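Local coordinates for protein tartrate dehydrogenase/decarboxylase (Pseudomonas putida, PDB 3FLK) that oxidises tartrate to oxaloglycolate with NAD, and also converts meso-tartrate to D-glycerate and D-malate to pyruvate, using a magnesium or manganese ion, at residues 94-108 and 267-281. The protein carries 1 engineered substitution. Residues are numbered along the deposited sequence; the frame is centred on the assembly and turned at random.
Sequences LLKFRREFDQYVNIR and SANLNPERNFPSLFE. With OXL (oxalate ion), chain G; NAI (1,4-dihydronicotinamide adenine dinucleotide), chain F.
Strand 105-108 pairs antiparallel with strand 267-270 within the mixed sheet of this isocitrate/isopropylmalate dehydrogenase fold, while helix 94-100 lies against the hairpin that 267-270 makes with 278-281. Ile107 and Ala268 exchange two backbone hydrogen bonds; a classic beta bulge sets Tyr104 and Val105 both opposite Leu270. The helix ends in a Schellman motif at Asp102, and Gln103 runs its extended side chain across Asn269, NE2 giving Pro277 O a hydrogen bond (2.8 Å); its OE1 is buried with no partner. Pro277 CG sits over one face of the Phe101 ring. At the active-site end, Arg98 has CG anti to the carbonyl carbon (chi1 -71°) and an extended chain beyond, carrying its guanidinium to hairpin and oxalate: NE gives Asn269 OD1, which also accepts from Asn136, a bent hydrogen bond (2.8 Å) from 30° out of the carbonyl plane, and NH2 salt-bridges the syn side of Glu281 OE2 (2.8 Å), planes 64° apart. NH1 and NH2 both hydrogen-bond oxalate O2, which meets the guanidinium edge in plane. Replacing Arg98 by leucine would probably leave Glu281 OE2 without its salt-bridge partner and weaken the hold on oxalate O2. Arg108, also hydrogen-bonded to Ser252, grips oxalate O4 through NH1 and NH2 (each 3.0 Å), whereas Glu281 OE1 accepts a hydrogen bond from the carboxamide N7N of NADH (3.0 Å). Tyr174 of helix 165-181 packs on Val105, Ile107 and Leu270, Trp63 and Leu67 of helix 63-67 pack on Phe97 and Phe101, and strands 129-135 and 72-77 continue the sheet beyond 105-108 and 278-281.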
loop_
_atom_site.group_PDB
_atom_site.type_symbol
_atom_site.label_atom_id
_atom_site.label_comp_id
_atom_site.label_asym_id
_atom_site.label_seq_id
_atom_site.Cartn_x
_atom_site.Cartn_y
_atom_site.Cartn_z
ATOM N N LEU A 94 -0.962 -22.469 2.631
ATOM C CA LEU A 94 0.009 -21.813 1.747
ATOM C C LEU A 94 1.245 -21.284 2.477
ATOM O O LEU A 94 2.366 -21.428 1.987
ATOM C CB LEU A 94 -0.656 -20.695 0.929
ATOM C CG LEU A 94 0.217 -19.824 0.011
ATOM C CD1 LEU A 94 0.940 -20.631 -1.072
ATOM C CD2 LEU A 94 -0.624 -18.736 -0.614
ATOM N N LEU A 95 1.038 -20.679 3.643
ATOM C CA LEU A 95 2.153 -20.147 4.426
ATOM C C LEU A 95 3.079 -21.245 4.954
ATOM O O LEU A 95 4.282 -21.024 5.097
ATOM C CB LEU A 95 1.654 -19.220 5.541
ATOM C CG LEU A 95 1.684 -17.705 5.270
ATOM C CD1 LEU A 95 1.365 -17.314 3.827
ATOM C CD2 LEU A 95 0.777 -16.953 6.223
ATOM N N LYS A 96 2.521 -22.428 5.216
ATOM C CA LYS A 96 3.329 -23.604 5.549
ATOM C C LYS A 96 4.184 -24.068 4.365
ATOM O O LYS A 96 5.350 -24.421 4.549
ATOM C CB LYS A 96 2.458 -24.751 6.073
ATOM C CG LYS A 96 2.008 -24.571 7.518
ATOM C CD LYS A 96 1.302 -25.815 8.051
ATOM C CE LYS A 96 0.945 -25.646 9.520
ATOM N NZ LYS A 96 0.142 -26.785 10.044
ATOM N N PHE A 97 3.607 -24.068 3.161
ATOM C CA PHE A 97 4.361 -24.355 1.937
ATOM C C PHE A 97 5.538 -23.392 1.790
ATOM O O PHE A 97 6.675 -23.815 1.591
ATOM C CB PHE A 97 3.486 -24.229 0.677
ATOM C CG PHE A 97 2.388 -25.258 0.561
ATOM C CD1 PHE A 97 2.498 -26.508 1.155
ATOM C CD2 PHE A 97 1.252 -24.977 -0.192
ATOM C CE1 PHE A 97 1.480 -27.452 1.024
ATOM C CE2 PHE A 97 0.231 -25.914 -0.333
ATOM C CZ PHE A 97 0.347 -27.154 0.274
ATOM N N ARG A 98 5.250 -22.095 1.884
ATOM C CA ARG A 98 6.252 -21.052 1.675
ATOM C C ARG A 98 7.402 -21.129 2.675
ATOM O O ARG A 98 8.565 -20.975 2.304
ATOM C CB ARG A 98 5.604 -19.666 1.727
ATOM C CG ARG A 98 4.729 -19.335 0.526
ATOM C CD ARG A 98 4.037 -17.998 0.711
ATOM N NE ARG A 98 3.330 -17.563 -0.492
ATOM C CZ ARG A 98 2.462 -16.554 -0.532
ATOM N NH1 ARG A 98 2.181 -15.866 0.568
ATOM N NH2 ARG A 98 1.867 -16.233 -1.676
ATOM N N ARG A 99 7.070 -21.388 3.937
ATOM C CA ARG A 99 8.063 -21.334 5.012
ATOM C C ARG A 99 8.815 -22.645 5.214
ATOM O O ARG A 99 10.042 -22.644 5.338
ATOM C CB ARG A 99 7.427 -20.819 6.307
ATOM C CG ARG A 99 6.930 -19.393 6.137
ATOM C CD ARG A 99 6.324 -18.776 7.379
ATOM N NE ARG A 99 6.003 -17.377 7.102
ATOM C CZ ARG A 99 5.903 -16.412 8.010
ATOM N NH1 ARG A 99 6.086 -16.666 9.300
ATOM N NH2 ARG A 99 5.619 -15.179 7.618
ATOM N N GLU A 100 8.090 -23.761 5.215
ATOM C CA GLU A 100 8.724 -25.064 5.425
ATOM C C GLU A 100 9.498 -25.586 4.213
ATOM O O GLU A 100 10.423 -26.384 4.369
ATOM C CB GLU A 100 7.718 -26.093 5.946
ATOM C CG GLU A 100 7.381 -25.872 7.416
ATOM C CD GLU A 100 6.339 -26.831 7.951
ATOM O OE1 GLU A 100 6.468 -28.053 7.721
ATOM O OE2 GLU A 100 5.400 -26.356 8.624
ATOM N N PHE A 101 9.133 -25.129 3.018
ATOM C CA PHE A 101 9.913 -25.433 1.820
ATOM C C PHE A 101 10.884 -24.304 1.482
ATOM O O PHE A 101 11.479 -24.286 0.401
ATOM C CB PHE A 101 9.007 -25.761 0.622
ATOM C CG PHE A 101 8.315 -27.097 0.727
ATOM C CD1 PHE A 101 8.814 -28.098 1.561
ATOM C CD2 PHE A 101 7.177 -27.361 -0.025
ATOM C CE1 PHE A 101 8.178 -29.333 1.661
ATOM C CE2 PHE A 101 6.533 -28.598 0.064
ATOM C CZ PHE A 101 7.037 -29.584 0.909
ATOM N N ASP A 102 11.037 -23.372 2.423
ATOM C CA ASP A 102 11.969 -22.242 2.316
ATOM C C ASP A 102 11.940 -21.568 0.939
ATOM O O ASP A 102 12.981 -21.363 0.300
ATOM C CB ASP A 102 13.392 -22.670 2.699
ATOM C CG ASP A 102 14.210 -21.526 3.278
ATOM O OD1 ASP A 102 13.647 -20.681 4.013
ATOM O OD2 ASP A 102 15.425 -21.476 3.001
ATOM N N GLN A 103 10.731 -21.232 0.500
ATOM C CA GLN A 103 10.514 -20.568 -0.778
ATOM C C GLN A 103 10.645 -19.058 -0.580
ATOM O O GLN A 103 9.669 -18.321 -0.716
ATOM C CB GLN A 103 9.132 -20.943 -1.338
ATOM C CG GLN A 103 8.970 -22.438 -1.629
ATOM C CD GLN A 103 7.523 -22.874 -1.856
ATOM O OE1 GLN A 103 6.577 -22.117 -1.623
ATOM N NE2 GLN A 103 7.352 -24.113 -2.305
ATOM N N TYR A 104 11.858 -18.605 -0.264
ATOM C CA TYR A 104 12.061 -17.234 0.227
ATOM C C TYR A 104 11.906 -16.122 -0.815
ATOM O O TYR A 104 11.690 -14.962 -0.456
ATOM C CB TYR A 104 13.378 -17.104 1.010
ATOM C CG TYR A 104 14.644 -17.329 0.210
ATOM C CD1 TYR A 104 15.266 -16.273 -0.454
ATOM C CD2 TYR A 104 15.239 -18.588 0.147
ATOM C CE1 TYR A 104 16.435 -16.469 -1.183
ATOM C CE2 TYR A 104 16.416 -18.794 -0.578
ATOM C CZ TYR A 104 17.002 -17.728 -1.240
ATOM O OH TYR A 104 18.160 -17.911 -1.963
ATOM N N VAL A 105 12.019 -16.471 -2.094
ATOM C CA VAL A 105 11.848 -15.497 -3.170
ATOM C C VAL A 105 10.462 -15.625 -3.793
ATOM O O VAL A 105 10.119 -16.667 -4.353
ATOM C CB VAL A 105 12.904 -15.648 -4.297
ATOM C CG1 VAL A 105 12.907 -14.408 -5.166
ATOM C CG2 VAL A 105 14.288 -15.875 -3.734
ATOM N N ASN A 106 9.677 -14.558 -3.695
ATOM C CA ASN A 106 8.378 -14.495 -4.359
ATOM C C ASN A 106 8.457 -13.516 -5.528
ATOM O O ASN A 106 8.451 -12.300 -5.332
ATOM C CB ASN A 106 7.275 -14.098 -3.370
ATOM C CG ASN A 106 5.876 -14.456 -3.866
ATOM O OD1 ASN A 106 5.644 -14.613 -5.062
ATOM N ND2 ASN A 106 4.942 -14.593 -2.936
ATOM N N ILE A 107 8.553 -14.066 -6.737
ATOM C CA ILE A 107 8.713 -13.282 -7.964
ATOM C C ILE A 107 7.360 -13.026 -8.617
ATOM O O ILE A 107 6.640 -13.968 -8.952
ATOM C CB ILE A 107 9.647 -14.000 -8.985
ATOM C CG1 ILE A 107 11.057 -14.182 -8.412
ATOM C CG2 ILE A 107 9.697 -13.243 -10.314
ATOM C CD1 ILE A 107 11.861 -12.884 -8.282
ATOM N N ARG A 108 7.035 -11.750 -8.813
ATOM C CA ARG A 108 5.738 -11.351 -9.355
ATOM C C ARG A 108 5.893 -10.262 -10.428
ATOM O O ARG A 108 5.990 -9.074 -10.102
ATOM C CB ARG A 108 4.808 -10.893 -8.217
ATOM C CG ARG A 108 4.445 -12.008 -7.241
ATOM C CD ARG A 108 3.691 -11.514 -6.009
ATOM N NE ARG A 108 3.112 -12.631 -5.263
ATOM C CZ ARG A 108 2.115 -12.525 -4.383
ATOM N NH1 ARG A 108 1.566 -11.346 -4.119
ATOM N NH2 ARG A 108 1.661 -13.609 -3.768
ATOM N N SER A 267 2.730 -15.592 -9.983
ATOM C CA SER A 267 3.753 -15.575 -8.944
ATOM C C SER A 267 4.527 -16.885 -8.852
ATOM O O SER A 267 3.955 -17.978 -8.956
ATOM C CB SER A 267 3.160 -15.204 -7.586
ATOM O OG SER A 267 2.567 -16.317 -6.958
ATOM N N ALA A 268 5.836 -16.753 -8.672
ATOM C CA ALA A 268 6.722 -17.886 -8.472
ATOM C C ALA A 268 7.287 -17.830 -7.053
ATOM O O ALA A 268 8.006 -16.890 -6.707
ATOM C CB ALA A 268 7.844 -17.857 -9.501
ATOM N N ASN A 269 6.930 -18.821 -6.239
ATOM C CA ASN A 269 7.461 -18.963 -4.885
ATOM C C ASN A 269 8.648 -19.914 -4.935
ATOM O O ASN A 269 8.488 -21.134 -4.859
ATOM C CB ASN A 269 6.395 -19.492 -3.918
ATOM C CG ASN A 269 5.214 -18.550 -3.762
ATOM O OD1 ASN A 269 5.032 -17.942 -2.711
ATOM N ND2 ASN A 269 4.396 -18.438 -4.805
ATOM N N LEU A 270 9.838 -19.340 -5.071
ATOM C CA LEU A 270 11.031 -20.107 -5.396
ATOM C C LEU A 270 11.902 -20.443 -4.198
ATOM O O LEU A 270 12.185 -19.588 -3.351
ATOM C CB LEU A 270 11.883 -19.367 -6.437
ATOM C CG LEU A 270 11.292 -19.002 -7.803
ATOM C CD1 LEU A 270 12.359 -18.336 -8.653
ATOM C CD2 LEU A 270 10.710 -20.218 -8.526
ATOM N N ASN A 271 12.311 -21.706 -4.147
ATOM C CA ASN A 271 13.454 -22.137 -3.359
ATOM C C ASN A 271 14.612 -22.306 -4.352
ATOM O O ASN A 271 14.761 -23.373 -4.949
ATOM C CB ASN A 271 13.137 -23.447 -2.628
ATOM C CG ASN A 271 14.329 -23.997 -1.852
ATOM O OD1 ASN A 271 14.830 -25.080 -2.155
ATOM N ND2 ASN A 271 14.785 -23.254 -0.850
ATOM N N PRO A 272 15.419 -21.242 -4.551
ATOM C CA PRO A 272 16.423 -21.182 -5.624
ATOM C C PRO A 272 17.492 -22.274 -5.549
ATOM O O PRO A 272 18.019 -22.689 -6.584
ATOM C CB PRO A 272 17.065 -19.802 -5.432
ATOM C CG PRO A 272 16.079 -19.024 -4.639
ATOM C CD PRO A 272 15.430 -20.014 -3.738
ATOM N N GLU A 273 17.795 -22.733 -4.337
ATOM C CA GLU A 273 18.790 -23.786 -4.118
ATOM C C GLU A 273 18.256 -25.161 -4.520
ATOM O O GLU A 273 19.017 -26.127 -4.615
ATOM C CB GLU A 273 19.246 -23.805 -2.654
ATOM C CG GLU A 273 20.000 -22.550 -2.203
ATOM C CD GLU A 273 19.086 -21.358 -1.943
ATOM O OE1 GLU A 273 17.895 -21.568 -1.620
ATOM O OE2 GLU A 273 19.560 -20.207 -2.063
ATOM N N ARG A 274 16.944 -25.232 -4.749
ATOM C CA ARG A 274 16.255 -26.449 -5.186
ATOM C C ARG A 274 16.389 -27.605 -4.190
ATOM O O ARG A 274 16.499 -28.770 -4.579
ATOM C CB ARG A 274 16.698 -26.858 -6.599
ATOM C CG ARG A 274 16.386 -25.812 -7.654
ATOM C CD ARG A 274 17.118 -26.084 -8.952
ATOM N NE ARG A 274 17.016 -24.955 -9.875
ATOM C CZ ARG A 274 16.080 -24.826 -10.814
ATOM N NH1 ARG A 274 15.148 -25.759 -10.974
ATOM N NH2 ARG A 274 16.083 -23.760 -11.601
ATOM N N ASN A 275 16.370 -27.268 -2.903
ATOM C CA ASN A 275 16.353 -28.265 -1.837
ATOM C C ASN A 275 14.939 -28.784 -1.612
ATOM O O ASN A 275 14.743 -29.912 -1.151
ATOM C CB ASN A 275 16.907 -27.675 -0.538
ATOM C CG ASN A 275 18.395 -27.386 -0.613
ATOM O OD1 ASN A 275 19.144 -28.084 -1.300
ATOM N ND2 ASN A 275 18.833 -26.355 0.101
ATOM N N PHE A 276 13.964 -27.942 -1.945
ATOM C CA PHE A 276 12.548 -28.265 -1.821
ATOM C C PHE A 276 11.829 -27.870 -3.114
ATOM O O PHE A 276 12.347 -27.051 -3.876
ATOM C CB PHE A 276 11.940 -27.510 -0.636
ATOM C CG PHE A 276 12.606 -27.799 0.684
ATOM C CD1 PHE A 276 12.275 -28.937 1.413
ATOM C CD2 PHE A 276 13.552 -26.922 1.206
ATOM C CE1 PHE A 276 12.883 -29.206 2.639
ATOM C CE2 PHE A 276 14.168 -27.182 2.433
ATOM C CZ PHE A 276 13.831 -28.327 3.149
ATOM N N PRO A 277 10.644 -28.460 -3.378
ATOM C CA PRO A 277 9.870 -28.011 -4.539
ATOM C C PRO A 277 9.426 -26.554 -4.414
ATOM O O PRO A 277 9.060 -26.102 -3.323
ATOM C CB PRO A 277 8.649 -28.941 -4.536
ATOM C CG PRO A 277 8.568 -29.481 -3.152
ATOM C CD PRO A 277 9.974 -29.563 -2.663
ATOM N N SER A 278 9.491 -25.825 -5.522
ATOM C CA SER A 278 8.975 -24.466 -5.580
ATOM C C SER A 278 7.474 -24.499 -5.872
ATOM O O SER A 278 6.940 -25.527 -6.301
ATOM C CB SER A 278 9.726 -23.652 -6.633
ATOM O OG SER A 278 11.080 -23.463 -6.255
ATOM N N LEU A 279 6.800 -23.379 -5.627
ATOM C CA LEU A 279 5.352 -23.297 -5.778
ATOM C C LEU A 279 4.960 -22.184 -6.742
ATOM O O LEU A 279 5.469 -21.063 -6.663
ATOM C CB LEU A 279 4.679 -23.103 -4.415
ATOM C CG LEU A 279 3.146 -23.097 -4.353
ATOM C CD1 LEU A 279 2.669 -23.705 -3.052
ATOM C CD2 LEU A 279 2.586 -21.693 -4.524
ATOM N N PHE A 280 4.045 -22.505 -7.648
ATOM C CA PHE A 280 3.622 -21.565 -8.676
ATOM C C PHE A 280 2.111 -21.372 -8.614
ATOM O O PHE A 280 1.345 -22.338 -8.614
ATOM C CB PHE A 280 4.106 -22.028 -10.056
ATOM C CG PHE A 280 5.608 -22.163 -10.146
ATOM C CD1 PHE A 280 6.386 -21.120 -10.636
ATOM C CD2 PHE A 280 6.246 -23.323 -9.705
ATOM C CE1 PHE A 280 7.778 -21.236 -10.701
ATOM C CE2 PHE A 280 7.631 -23.447 -9.765
ATOM C CZ PHE A 280 8.397 -22.403 -10.264
ATOM N N GLU A 281 1.703 -20.107 -8.534
ATOM C CA GLU A 281 0.324 -19.732 -8.251
ATOM C C GLU A 281 0.031 -18.337 -8.798
ATOM O O GLU A 281 0.954 -17.545 -9.006
ATOM C CB GLU A 281 0.066 -19.749 -6.734
ATOM C CG GLU A 281 0.874 -18.704 -5.961
ATOM C CD GLU A 281 0.428 -18.501 -4.524
ATOM O OE1 GLU A 281 -0.746 -18.767 -4.192
ATOM O OE2 GLU A 281 1.270 -18.058 -3.717
HETATM C C1 OXL G . -1.561 -12.567 -0.114
HETATM C C2 OXL G . -0.504 -12.851 -1.088
HETATM O O1 OXL G . -2.387 -11.656 -0.368
HETATM O O2 OXL G . 0.340 -13.741 -0.843
HETATM O O3 OXL G . -1.610 -13.225 0.949
HETATM O O4 OXL G . -0.470 -12.181 -2.147
HETATM P PA NAI F . -9.115 -11.976 -4.245
HETATM O O1A NAI F . -7.870 -11.872 -5.040
HETATM O O2A NAI F . -9.605 -13.364 -4.156
HETATM O O5B NAI F . -10.246 -11.065 -4.919
HETATM C C5B NAI F . -10.162 -9.659 -4.973
HETATM C C4B NAI F . -11.033 -9.125 -6.105
HETATM O O4B NAI F . -10.426 -9.411 -7.351
HETATM C C3B NAI F . -12.414 -9.763 -6.118
HETATM O O3B NAI F . -13.361 -8.767 -6.423
HETATM C C2B NAI F . -12.330 -10.790 -7.230
HETATM O O2B NAI F . -13.564 -10.972 -7.887
HETATM C C1B NAI F . -11.264 -10.226 -8.154
HETATM N N9A NAI F . -10.484 -11.302 -8.790
HETATM C C8A NAI F . -9.518 -12.080 -8.205
HETATM N N7A NAI F . -9.051 -12.943 -9.133
HETATM C C5A NAI F . -9.697 -12.731 -10.295
HETATM C C6A NAI F . -9.605 -13.332 -11.547
HETATM N N6A NAI F . -8.734 -14.314 -11.761
HETATM N N1A NAI F . -10.420 -12.889 -12.569
HETATM C C2A NAI F . -11.318 -11.864 -12.357
HETATM N N3A NAI F . -11.396 -11.273 -11.110
HETATM C C4A NAI F . -10.605 -11.701 -10.096
HETATM O O3 NAI F . -8.795 -11.332 -2.794
HETATM P PN NAI F . -9.812 -11.076 -1.567
HETATM O O1N NAI F . -11.192 -10.864 -2.053
HETATM O O2N NAI F . -9.196 -10.006 -0.750
HETATM O O5D NAI F . -9.735 -12.443 -0.734
HETATM C C5D NAI F . -10.582 -13.541 -1.005
HETATM C C4D NAI F . -10.042 -14.798 -0.324
HETATM O O4D NAI F . -8.850 -15.218 -0.961
HETATM C C3D NAI F . -9.691 -14.593 1.144
HETATM O O3D NAI F . -10.072 -15.758 1.833
HETATM C C2D NAI F . -8.178 -14.459 1.154
HETATM O O2D NAI F . -7.607 -14.903 2.362
HETATM C C1D NAI F . -7.795 -15.347 -0.020
HETATM N N1N NAI F . -6.509 -15.030 -0.672
HETATM C C2N NAI F . -5.648 -16.068 -0.893
HETATM C C3N NAI F . -4.428 -15.856 -1.524
HETATM C C7N NAI F . -3.633 -17.042 -1.992
HETATM O O7N NAI F . -4.177 -18.338 -1.867
HETATM N N7N NAI F . -2.423 -16.850 -2.516
HETATM C C4N NAI F . -4.092 -14.565 -1.935
HETATM C C5N NAI F . -4.976 -13.510 -1.712
HETATM C C6N NAI F . -6.194 -13.754 -1.077
HETATM O O HOH W 1 16.728 -24.143 1.236
HETATM O O HOH W 2 2.479 -16.000 -4.494
#